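Local coordinates for protein mevalonate kinase, putative (Leishmania major, PDB 2HFS) that probably phosphorylates (R)-mevalonate with ATP to give (R)-5-phosphomevalonate, the first of three steps from mevalonate to isopentenyl diphosphate, at residues 28-33 / 170-175; 60-65 / 100-105. All coordinates share one frame; numbering follows the deposited sequence.

How the contacts relate
Both contacts reach the same mixed sheet, but they lie on opposite sides of the chain's centre, with their own centres about 34 Å apart and their nearest atoms about 20 Å apart. In chain order, 28-33 comes first, 60-65 and 100-105 follow, and 170-175 comes last, so contact 2 is nested inside the long loop that contact 1 closes. Strand 36-52 ties them together: it pairs antiparallel with strand 97-103 of contact 2 and with strand 166-172 of contact 1. Contact 2 is local beta-alpha-beta pairing, whereas contact 1 brings the early loop beside a strand end 137 residues later, in a part of the sheet far from contact 2.

Contact 1: 28-33 / 170-175; sequences HFVVHG and YRRQNG
The loop between strands 17-25 and 36-52, whose short 3-10 turn holds V30 and V31, packs on the C-terminal end of strand 166-172 through V30, Y170 and R172. V30 is central. Its chi1 of 65° puts CG1 between the backbone N and the carbonyl carbon and leaves CG2 anti to the N. V30 CG2 stands over the middle of the Y170 ring, 3.7 Å from the ring centroid and 12° off the ring normal: a CH-pi contact over the face. V30 CG1 lies above the same face, outside the rim on the hydroxyl side, 3.9 Å from Y170 OH and equally near R172 NH1. The R172 chain, bent at chi2 (96°), crosses V30 at about a right angle; its CD passes 3.7 Å from V30 O, and one face of its guanidinium looks on V31 CA. V31 CG2 runs alongside, 4.0 Å from R172 NH1.

The backbones are joined through a single water, which donates to V30 O and accepts from R172 N, each bond 2.6 Å long. The G33 amide closes the turn on V30 O, with G33 N 3.1 Å from that oxygen, while the water links the same carbonyl to the strand. Beyond the pair, Y170 meets the F179 ring and touches A36 and V38 of strand 36-52, while H28 and V31 reach helix 201-214. The loop leads into strand 36-52, which pairs antiparallel with strand 166-172 through backbone bonding of Y170 with A36; it thus packs against the end of the neighbouring strand in the mixed sheet of this GHMP kinase.

Contact 2: 60-65 / 100-105; sequences VDDQRP and MFIGGP
D61 and F101, paired across two parallel strands, cross obliquely on one face of the sheet: the carboxylate plane is turned 83° from the ring, and D61 OD2 meets the ring edge 3.4 Å from F101 CD1. Q63 crosses the same ring at about a right angle, its CD 3.5 Å from F101 CE1 and its amide plane 48° from the ring; Q63 NE2 also donates to D61 OD1 over 3.0 Å, which restrains how the two groups are turned.

On the other face I102 is central. Its CD1 touches both V60 CG1 and D62 CG, 3.7 Å from each, while its CG2 packs alongside R64 CD at 3.6 Å. R64, bent at chi3 (-69°), holds D62 side-on, with NE and NH2 each meeting the syn lone pair of a different carboxylate oxygen. R64 NE lies 2.9 Å from D62 OD1, which sits in the guanidinium plane, and R64 NH2 lies 2.8 Å from D62 OD2.

Backbone bonds I102 N to D61 O, D61 N to M100 O and Q63 N to I102 O set the register. Strand 36-52 pairs antiparallel on the other side of strand 97-103. Strand 58-62, helix 70-88 and strand 97-103 form a beta-alpha-beta unit, with the helix over the face of V60, D62 and M100.

Contact 1: 28-33 / 170-175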
loop_
_atom_site.group_PDB
_atom_site.type_symbol
_atom_site.label_atom_id
_atom_site.label_comp_id
_atom_site.label_asym_id
_atom_site.label_seq_id
_atom_site.Cartn_x
_atom_site.Cartn_y
_atom_site.Cartn_z
ATOM N N HIS A 28 -2.881 7.254 10.699
ATOM C CA HIS A 28 -2.833 7.660 12.115
ATOM C C HIS A 28 -4.174 7.952 12.783
ATOM O O HIS A 28 -4.456 7.431 13.870
ATOM C CB HIS A 28 -1.814 8.792 12.331
ATOM C CG HIS A 28 -0.407 8.348 12.114
ATOM N ND1 HIS A 28 0.263 7.555 13.020
ATOM C CD2 HIS A 28 0.438 8.533 11.073
ATOM C CE1 HIS A 28 1.468 7.281 12.554
ATOM N NE2 HIS A 28 1.594 7.847 11.365
ATOM N N PHE A 29 -5.015 8.760 12.144
ATOM C CA PHE A 29 -6.329 9.085 12.720
ATOM C C PHE A 29 -7.284 7.891 12.712
ATOM O O PHE A 29 -8.170 7.763 13.584
ATOM C CB PHE A 29 -6.940 10.278 11.993
ATOM C CG PHE A 29 -6.165 11.555 12.194
ATOM C CD1 PHE A 29 -5.403 12.096 11.165
ATOM C CD2 PHE A 29 -6.173 12.202 13.433
ATOM C CE1 PHE A 29 -4.671 13.275 11.359
ATOM C CE2 PHE A 29 -5.459 13.398 13.629
ATOM C CZ PHE A 29 -4.696 13.924 12.585
ATOM N N VAL A 30 -7.082 7.013 11.737
ATOM C CA VAL A 30 -7.816 5.756 11.633
ATOM C C VAL A 30 -7.655 4.857 12.878
ATOM O O VAL A 30 -8.594 4.150 13.272
ATOM C CB VAL A 30 -7.398 4.998 10.345
ATOM C CG1 VAL A 30 -5.911 4.566 10.412
ATOM C CG2 VAL A 30 -8.308 3.816 10.083
ATOM N N VAL A 31 -6.466 4.885 13.475
ATOM C CA VAL A 31 -6.177 4.178 14.721
ATOM C C VAL A 31 -7.164 4.587 15.826
ATOM O O VAL A 31 -7.468 3.793 16.717
ATOM C CB VAL A 31 -4.707 4.415 15.147
ATOM C CG1 VAL A 31 -4.396 3.866 16.545
ATOM C CG2 VAL A 31 -3.769 3.810 14.108
ATOM N N HIS A 32 -7.679 5.815 15.727
ATOM C CA HIS A 32 -8.548 6.390 16.753
ATOM C C HIS A 32 -10.008 6.467 16.324
ATOM O O HIS A 32 -10.825 7.153 16.963
ATOM C CB HIS A 32 -7.984 7.745 17.196
ATOM C CG HIS A 32 -6.607 7.633 17.762
ATOM N ND1 HIS A 32 -6.363 7.588 19.116
ATOM C CD2 HIS A 32 -5.407 7.468 17.155
ATOM C CE1 HIS A 32 -5.064 7.449 19.322
ATOM N NE2 HIS A 32 -4.465 7.350 18.150
ATOM N N GLY A 33 -10.324 5.765 15.237
ATOM C CA GLY A 33 -11.705 5.516 14.850
ATOM C C GLY A 33 -12.183 6.299 13.653
ATOM O O GLY A 33 -13.353 6.221 13.296
ATOM N N TYR A 170 -11.714 2.507 4.795
ATOM C CA TYR A 170 -11.067 1.713 5.836
ATOM C C TYR A 170 -11.322 2.346 7.190
ATOM O O TYR A 170 -11.001 3.514 7.411
ATOM C CB TYR A 170 -9.566 1.609 5.508
ATOM C CG TYR A 170 -8.537 1.379 6.624
ATOM C CD1 TYR A 170 -7.307 2.039 6.573
ATOM C CD2 TYR A 170 -8.751 0.478 7.668
ATOM C CE1 TYR A 170 -6.334 1.842 7.535
ATOM C CE2 TYR A 170 -7.772 0.265 8.647
ATOM C CZ TYR A 170 -6.566 0.955 8.567
ATOM O OH TYR A 170 -5.570 0.784 9.510
ATOM N N ARG A 171 -11.950 1.584 8.082
ATOM C CA ARG A 171 -12.201 2.070 9.439
ATOM C C ARG A 171 -12.211 0.953 10.473
ATOM O O ARG A 171 -12.570 -0.186 10.173
ATOM C CB ARG A 171 -13.497 2.890 9.507
ATOM C CG ARG A 171 -14.768 2.141 9.169
ATOM C CD ARG A 171 -16.028 2.964 9.377
ATOM N NE ARG A 171 -16.312 3.174 10.796
ATOM C CZ ARG A 171 -17.139 4.099 11.277
ATOM N NH1 ARG A 171 -17.772 4.933 10.461
ATOM N NH2 ARG A 171 -17.320 4.201 12.587
ATOM N N ARG A 172 -11.801 1.292 11.690
ATOM C CA ARG A 172 -11.948 0.399 12.832
ATOM C C ARG A 172 -13.386 0.438 13.373
ATOM O O ARG A 172 -13.745 1.318 14.165
ATOM C CB ARG A 172 -10.927 0.743 13.916
ATOM C CG ARG A 172 -9.683 -0.125 13.882
ATOM C CD ARG A 172 -8.507 0.451 13.133
ATOM N NE ARG A 172 -7.245 -0.056 13.676
ATOM C CZ ARG A 172 -6.044 0.228 13.186
ATOM N NH1 ARG A 172 -5.919 1.016 12.124
ATOM N NH2 ARG A 172 -4.960 -0.280 13.757
ATOM N N GLN A 173 -14.187 -0.524 12.911
ATOM C CA GLN A 173 -15.625 -0.641 13.180
ATOM C C GLN A 173 -15.993 -2.136 13.265
ATOM O O GLN A 173 -15.569 -2.918 12.417
ATOM C CB GLN A 173 -16.414 0.024 12.040
ATOM C CG GLN A 173 -17.934 -0.247 12.004
ATOM C CD GLN A 173 -18.768 0.904 12.552
ATOM O OE1 GLN A 173 -18.254 1.779 13.248
ATOM N NE2 GLN A 173 -20.064 0.901 12.241
ATOM N N ASN A 174 -16.736 -2.562 14.285
ATOM C CA ASN A 174 -17.063 -1.766 15.458
ATOM C C ASN A 174 -15.856 -1.766 16.376
ATOM O O ASN A 174 -15.622 -0.809 17.120
ATOM C CB ASN A 174 -18.263 -2.373 16.192
ATOM C CG ASN A 174 -19.466 -2.586 15.288
ATOM O OD1 ASN A 174 -19.348 -3.136 14.190
ATOM N ND2 ASN A 174 -20.635 -2.163 15.753
ATOM N N GLY A 175 -15.094 -2.859 16.302
ATOM C CA GLY A 175 -13.864 -3.041 17.061
ATOM C C GLY A 175 -12.835 -3.837 16.282
ATOM O O GLY A 175 -11.919 -4.434 16.868
HETATM O O HOH W 1 -10.932 3.739 12.179
#

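Contact 2: 60-65 / 100-105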
loop_
_atom_site.group_PDB
_atom_site.type_symbol
_atom_site.label_atom_id
_atom_site.label_comp_id
_atom_site.label_asym_id
_atom_site.label_seq_id
_atom_site.Cartn_x
_atom_site.Cartn_y
_atom_site.Cartn_z
ATOM N N VAL A 60 13.127 -19.180 -4.616
ATOM C CA VAL A 60 12.645 -17.835 -4.959
ATOM C C VAL A 60 13.579 -17.119 -5.897
ATOM O O VAL A 60 14.778 -16.940 -5.603
ATOM C CB VAL A 60 12.383 -16.928 -3.729
ATOM C CG1 VAL A 60 11.910 -15.514 -4.164
ATOM C CG2 VAL A 60 11.360 -17.538 -2.804
ATOM N N ASP A 61 13.001 -16.678 -7.008
ATOM C CA ASP A 61 13.706 -15.907 -8.024
ATOM C C ASP A 61 13.022 -14.546 -8.076
ATOM O O ASP A 61 12.073 -14.323 -8.830
ATOM C CB ASP A 61 13.674 -16.662 -9.351
ATOM C CG ASP A 61 14.392 -15.939 -10.479
ATOM O OD1 ASP A 61 15.198 -14.984 -10.243
ATOM O OD2 ASP A 61 14.203 -16.312 -11.665
ATOM N N ASP A 62 13.500 -13.658 -7.204
ATOM C CA ASP A 62 12.869 -12.373 -6.943
ATOM C C ASP A 62 13.463 -11.322 -7.867
ATOM O O ASP A 62 14.608 -10.840 -7.664
ATOM C CB ASP A 62 13.064 -11.985 -5.463
ATOM C CG ASP A 62 12.158 -10.844 -5.022
ATOM O OD1 ASP A 62 11.659 -10.090 -5.894
ATOM O OD2 ASP A 62 11.917 -10.627 -3.812
ATOM N N GLN A 63 12.684 -10.965 -8.886
ATOM C CA GLN A 63 13.124 -9.997 -9.885
ATOM C C GLN A 63 12.338 -8.688 -9.923
ATOM O O GLN A 63 12.429 -7.926 -10.878
ATOM C CB GLN A 63 13.160 -10.641 -11.266
ATOM C CG GLN A 63 13.908 -11.946 -11.294
ATOM C CD GLN A 63 14.675 -12.169 -12.569
ATOM O OE1 GLN A 63 14.456 -11.482 -13.578
ATOM N NE2 GLN A 63 15.594 -13.145 -12.531
ATOM N N ARG A 64 11.599 -8.406 -8.864
ATOM C CA ARG A 64 10.942 -7.105 -8.708
ATOM C C ARG A 64 11.931 -5.933 -8.804
ATOM O O ARG A 64 13.084 -6.051 -8.352
ATOM C CB ARG A 64 10.203 -7.044 -7.360
ATOM C CG ARG A 64 9.167 -8.096 -7.172
ATOM C CD ARG A 64 8.571 -8.081 -5.789
ATOM N NE ARG A 64 9.505 -8.503 -4.755
ATOM C CZ ARG A 64 9.352 -8.234 -3.469
ATOM N NH1 ARG A 64 8.294 -7.526 -3.070
ATOM N NH2 ARG A 64 10.242 -8.683 -2.577
ATOM N N PRO A 65 11.499 -4.816 -9.395
ATOM C CA PRO A 65 12.323 -3.636 -9.484
ATOM C C PRO A 65 12.362 -2.850 -8.172
ATOM O O PRO A 65 12.049 -1.659 -8.145
ATOM C CB PRO A 65 11.648 -2.816 -10.600
ATOM C CG PRO A 65 10.208 -3.178 -10.532
ATOM C CD PRO A 65 10.193 -4.630 -10.065
HETATM N N MSE A 100 9.588 -20.299 -7.795
HETATM C CA MSE A 100 8.775 -19.088 -7.699
HETATM C C MSE A 100 9.500 -17.970 -8.455
HETATM O O MSE A 100 10.670 -17.667 -8.175
HETATM C CB MSE A 100 8.606 -18.723 -6.220
HETATM C CG MSE A 100 7.622 -17.604 -5.947
HETATM SE SE MSE A 100 7.445 -17.238 -4.009
HETATM C CE MSE A 100 6.285 -15.742 -4.207
ATOM N N PHE A 101 8.828 -17.368 -9.429
ATOM C CA PHE A 101 9.376 -16.176 -10.075
ATOM C C PHE A 101 8.573 -14.961 -9.633
ATOM O O PHE A 101 7.347 -14.991 -9.709
ATOM C CB PHE A 101 9.344 -16.324 -11.593
ATOM C CG PHE A 101 9.827 -15.101 -12.324
ATOM C CD1 PHE A 101 11.185 -14.950 -12.627
ATOM C CD2 PHE A 101 8.933 -14.104 -12.709
ATOM C CE1 PHE A 101 11.646 -13.817 -13.304
ATOM C CE2 PHE A 101 9.387 -12.952 -13.384
ATOM C CZ PHE A 101 10.735 -12.812 -13.681
ATOM N N ILE A 102 9.241 -13.915 -9.131
ATOM C CA ILE A 102 8.487 -12.701 -8.717
ATOM C C ILE A 102 8.827 -11.511 -9.593
ATOM O O ILE A 102 10.004 -11.139 -9.712
ATOM C CB ILE A 102 8.696 -12.309 -7.226
ATOM C CG1 ILE A 102 8.886 -13.522 -6.307
ATOM C CG2 ILE A 102 7.524 -11.430 -6.741
ATOM C CD1 ILE A 102 9.185 -13.114 -4.861
ATOM N N GLY A 103 7.788 -10.882 -10.146
ATOM C CA GLY A 103 7.946 -9.779 -11.092
ATOM C C GLY A 103 6.907 -8.683 -10.966
ATOM O O GLY A 103 6.558 -8.265 -9.850
ATOM N N GLY A 104 6.461 -8.164 -12.112
ATOM C CA GLY A 104 5.476 -7.055 -12.129
ATOM C C GLY A 104 6.155 -5.704 -11.956
ATOM O O GLY A 104 7.286 -5.653 -11.475
ATOM N N PRO A 105 5.507 -4.614 -12.366
ATOM C CA PRO A 105 6.180 -3.295 -12.426
ATOM C C PRO A 105 6.209 -2.522 -11.118
ATOM O O PRO A 105 6.924 -1.537 -11.026
ATOM C CB PRO A 105 5.360 -2.534 -13.472
ATOM C CG PRO A 105 4.006 -3.045 -13.287
ATOM C CD PRO A 105 4.114 -4.520 -12.842
#